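Local coordinates for protein BpsB (PgaB), Poly-beta-1,6-N-acetyl-D-glucosamine N-deacetylase (PDB 5BU6) that removes acetyl groups from the N-acetylated sugars of poly-beta-1,6-N-acetyl-D-glucosamine and is required for biofilm formation in Bordetella bronchiseptica, at residues F13-V21 and I258-V267. The protein carries 5 engineered substitutions. Residues are numbered along the deposited sequence; the frame is centred on the assembly and turned at random.
Engineered in segment 13-21: S17 (natural residue Cys).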
loop_
_atom_site.group_PDB
_atom_site.type_symbol
_atom_site.label_atom_id
_atom_site.label_comp_id
_atom_site.label_asym_id
_atom_site.label_seq_id
_atom_site.Cartn_x
_atom_site.Cartn_y
_atom_site.Cartn_z
ATOM N N PHE A 13 14.087 9.211 6.248
ATOM C CA PHE A 13 13.206 9.563 5.136
ATOM C C PHE A 13 11.731 9.662 5.543
ATOM O O PHE A 13 11.312 9.118 6.580
ATOM C CB PHE A 13 13.375 8.562 3.992
ATOM C CG PHE A 13 12.984 7.155 4.347
ATOM C CD1 PHE A 13 13.891 6.299 4.969
ATOM C CD2 PHE A 13 11.708 6.675 4.047
ATOM C CE1 PHE A 13 13.537 5.007 5.292
ATOM C CE2 PHE A 13 11.348 5.369 4.375
ATOM C CZ PHE A 13 12.264 4.532 4.983
ATOM N N ARG A 14 10.962 10.391 4.743
ATOM C CA ARG A 14 9.515 10.454 4.931
ATOM C C ARG A 14 8.825 9.625 3.844
ATOM O O ARG A 14 9.414 9.357 2.801
ATOM C CB ARG A 14 9.038 11.914 4.914
ATOM C CG ARG A 14 9.426 12.717 6.163
ATOM C CD ARG A 14 8.457 12.475 7.306
ATOM N NE ARG A 14 8.827 13.227 8.500
ATOM C CZ ARG A 14 8.046 13.395 9.566
ATOM N NH1 ARG A 14 8.496 14.091 10.594
ATOM N NH2 ARG A 14 6.824 12.871 9.608
ATOM N N VAL A 15 7.603 9.169 4.116
ATOM C CA VAL A 15 6.803 8.433 3.127
ATOM C C VAL A 15 5.441 9.121 3.043
ATOM O O VAL A 15 4.843 9.472 4.067
ATOM C CB VAL A 15 6.617 6.952 3.482
ATOM C CG1 VAL A 15 5.787 6.228 2.419
ATOM C CG2 VAL A 15 7.969 6.253 3.634
ATOM N N LEU A 16 4.967 9.317 1.820
ATOM C CA LEU A 16 3.736 10.037 1.581
ATOM C C LEU A 16 2.815 9.136 0.785
ATOM O O LEU A 16 3.104 8.796 -0.356
ATOM C CB LEU A 16 4.043 11.351 0.843
ATOM C CG LEU A 16 3.000 12.453 0.730
ATOM C CD1 LEU A 16 2.597 12.978 2.108
ATOM C CD2 LEU A 16 3.522 13.571 -0.168
ATOM N N SER A 17 1.721 8.715 1.401
ATOM C CA SER A 17 0.777 7.825 0.747
ATOM C C SER A 17 -0.363 8.672 0.151
ATOM O O SER A 17 -0.980 9.459 0.850
ATOM C CB SER A 17 0.265 6.798 1.752
ATOM O OG SER A 17 -0.691 5.919 1.189
ATOM N N MET A 18 -0.598 8.543 -1.150
ATOM C CA MET A 18 -1.507 9.436 -1.857
ATOM C C MET A 18 -2.807 8.724 -2.197
ATOM O O MET A 18 -2.793 7.635 -2.749
ATOM C CB MET A 18 -0.872 9.954 -3.142
ATOM C CG MET A 18 -0.583 11.419 -3.149
ATOM S SD MET A 18 0.917 11.758 -2.232
ATOM C CE MET A 18 2.086 10.732 -3.113
ATOM N N HIS A 19 -3.923 9.369 -1.893
ATOM C CA HIS A 19 -5.238 8.756 -2.086
ATOM C C HIS A 19 -6.093 9.702 -2.932
ATOM O O HIS A 19 -6.214 10.883 -2.613
ATOM C CB HIS A 19 -5.871 8.476 -0.711
ATOM C CG HIS A 19 -7.225 7.837 -0.763
ATOM N ND1 HIS A 19 -7.409 6.494 -1.023
ATOM C CD2 HIS A 19 -8.461 8.351 -0.552
ATOM C CE1 HIS A 19 -8.699 6.213 -0.985
ATOM N NE2 HIS A 19 -9.360 7.322 -0.704
ATOM N N ASP A 20 -6.644 9.198 -4.025
ATOM C CA ASP A 20 -7.537 9.991 -4.867
ATOM C C ASP A 20 -8.884 10.096 -4.160
ATOM O O ASP A 20 -9.514 9.084 -3.860
ATOM C CB ASP A 20 -7.681 9.345 -6.251
ATOM C CG ASP A 20 -8.437 10.218 -7.247
ATOM O OD1 ASP A 20 -9.308 11.025 -6.850
ATOM O OD2 ASP A 20 -8.166 10.065 -8.458
ATOM N N VAL A 21 -9.318 11.318 -3.892
ATOM C CA VAL A 21 -10.540 11.541 -3.123
ATOM C C VAL A 21 -11.777 10.953 -3.827
ATOM O O VAL A 21 -12.752 10.585 -3.177
ATOM C CB VAL A 21 -10.734 13.053 -2.844
ATOM C CG1 VAL A 21 -11.090 13.807 -4.126
ATOM C CG2 VAL A 21 -11.774 13.284 -1.752
ATOM N N ILE A 258 7.722 0.677 8.526
ATOM C CA ILE A 258 7.863 1.988 7.894
ATOM C C ILE A 258 6.643 2.899 8.152
ATOM O O ILE A 258 5.490 2.484 7.998
ATOM C CB ILE A 258 8.105 1.817 6.385
ATOM C CG1 ILE A 258 9.482 1.165 6.140
ATOM C CG2 ILE A 258 8.054 3.146 5.649
ATOM C CD1 ILE A 258 9.744 0.915 4.656
ATOM N N ARG A 259 6.933 4.126 8.569
ATOM C CA ARG A 259 5.938 5.145 8.874
ATOM C C ARG A 259 5.533 5.933 7.633
ATOM O O ARG A 259 6.372 6.231 6.795
ATOM C CB ARG A 259 6.497 6.111 9.929
ATOM C CG ARG A 259 6.825 5.405 11.217
ATOM C CD ARG A 259 7.764 6.207 12.088
ATOM N NE ARG A 259 7.940 5.548 13.373
ATOM C CZ ARG A 259 8.795 5.949 14.305
ATOM N NH1 ARG A 259 9.573 7.001 14.086
ATOM N NH2 ARG A 259 8.877 5.286 15.447
ATOM N N ARG A 260 4.261 6.298 7.518
ATOM C CA ARG A 260 3.885 7.185 6.428
ATOM C C ARG A 260 2.736 8.099 6.787
ATOM O O ARG A 260 1.984 7.838 7.733
ATOM C CB ARG A 260 3.528 6.386 5.183
ATOM C CG ARG A 260 2.267 5.629 5.269
ATOM C CD ARG A 260 2.373 4.333 4.404
ATOM N NE ARG A 260 1.136 3.581 4.556
ATOM C CZ ARG A 260 0.278 3.334 3.574
ATOM N NH1 ARG A 260 0.548 3.725 2.337
ATOM N NH2 ARG A 260 -0.833 2.663 3.828
ATOM N N SER A 261 2.634 9.179 6.029
ATOM C CA SER A 261 1.566 10.155 6.189
ATOM C C SER A 261 0.622 9.956 5.032
ATOM O O SER A 261 1.038 9.540 3.961
ATOM C CB SER A 261 2.113 11.577 6.216
ATOM O OG SER A 261 2.883 11.779 7.388
ATOM N N LEU A 262 -0.649 10.242 5.254
ATOM C CA LEU A 262 -1.658 10.005 4.249
ATOM C C LEU A 262 -2.124 11.354 3.733
ATOM O O LEU A 262 -2.408 12.247 4.522
ATOM C CB LEU A 262 -2.811 9.203 4.853
ATOM C CG LEU A 262 -3.945 8.721 3.954
ATOM C CD1 LEU A 262 -3.411 7.844 2.843
ATOM C CD2 LEU A 262 -4.968 7.973 4.792
ATOM N N VAL A 263 -2.171 11.537 2.420
ATOM C CA VAL A 263 -2.733 12.787 1.906
ATOM C C VAL A 263 -3.689 12.530 0.730
ATOM O O VAL A 263 -3.456 11.661 -0.090
ATOM C CB VAL A 263 -1.618 13.774 1.490
ATOM C CG1 VAL A 263 -0.894 13.286 0.265
ATOM C CG2 VAL A 263 -2.191 15.156 1.249
ATOM N N ASP A 264 -4.782 13.282 0.669
ATOM C CA ASP A 264 -5.755 13.126 -0.409
ATOM C C ASP A 264 -5.474 14.096 -1.548
ATOM O O ASP A 264 -5.022 15.213 -1.312
ATOM C CB ASP A 264 -7.178 13.351 0.114
ATOM C CG ASP A 264 -7.635 12.256 1.056
ATOM O OD1 ASP A 264 -7.204 11.094 0.886
ATOM O OD2 ASP A 264 -8.434 12.557 1.968
ATOM N N TYR A 265 -5.740 13.677 -2.781
ATOM C CA TYR A 265 -5.634 14.593 -3.913
ATOM C C TYR A 265 -6.824 14.478 -4.873
ATOM O O TYR A 265 -7.600 13.527 -4.812
ATOM C CB TYR A 265 -4.337 14.347 -4.679
ATOM C CG TYR A 265 -4.283 13.006 -5.376
ATOM C CD1 TYR A 265 -4.728 12.855 -6.689
ATOM C CD2 TYR A 265 -3.815 11.880 -4.714
ATOM C CE1 TYR A 265 -4.688 11.613 -7.316
ATOM C CE2 TYR A 265 -3.763 10.648 -5.334
ATOM C CZ TYR A 265 -4.206 10.517 -6.632
ATOM O OH TYR A 265 -4.141 9.277 -7.225
ATOM N N GLU A 266 -6.921 15.451 -5.768
ATOM C CA GLU A 266 -7.876 15.460 -6.866
ATOM C C GLU A 266 -7.139 15.370 -8.196
ATOM O O GLU A 266 -6.043 15.903 -8.338
ATOM C CB GLU A 266 -8.717 16.736 -6.848
ATOM C CG GLU A 266 -9.820 16.766 -5.815
ATOM C CD GLU A 266 -11.140 17.266 -6.393
ATOM O OE1 GLU A 266 -11.633 18.328 -5.944
ATOM O OE2 GLU A 266 -11.683 16.592 -7.298
ATOM N N VAL A 267 -7.743 14.707 -9.172
ATOM C CA VAL A 267 -7.193 14.694 -10.518
ATOM C C VAL A 267 -8.020 15.608 -11.398
ATOM O O VAL A 267 -9.110 16.024 -11.009
ATOM C CB VAL A 267 -7.163 13.277 -11.114
ATOM C CG1 VAL A 267 -6.251 12.385 -10.294
ATOM C CG2 VAL A 267 -8.561 12.692 -11.168
HETATM O O HOH W 1 5.260 10.899 7.917
HETATM O O HOH W 2 6.935 9.117 7.009
HETATM O O HOH W 3 -9.884 13.119 -8.304
#
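Y265 lays one ring face across the backbone of D20, whose CA makes a CH-pi contact 3.9 Å from the ring centroid. CG of Y265 lies between its backbone N and carbonyl carbon (chi1 67°), which swings the ring over strand 14-20. M18 packs beside it: its bent chain crosses the ring at about a right angle, CG coming 3.6 Å from Y265 CD2, while SD packs 3.4 Å from V263 CG1. L16 CD1 reaches the same methyl, and L46 of helix 43-52 touches M18, V263 and Y265. On the opposite sheet face, which carries S17, H19, L262 and D264, L262 CD1 fits against S17, an engineered residue, and D264 OD1 sits at the edge of the H19 ring, 3.3 Å from CD2. R260 arches over S17, placing NH1 near OG at an angle too poor for a hydrogen bond; its NE is held by the carbonyl of T243. At the far end the I258 CG2 methyl nestles against V15 CG2 at 3.7 Å. Between the two layers of side chains, six backbone hydrogen bonds join the strands, from S261 N to V15 O through V21 N to Y265 O. Water 2 bridges V15 N and R259 O where the pairing gives out. Strand 77-83 flanks strand 14-20 on its other edge, so N- and C-terminal strands meet side by side in the parallel sheet, as expected for the distorted (beta/alpha) barrel of family 4 carbohydrate esterases.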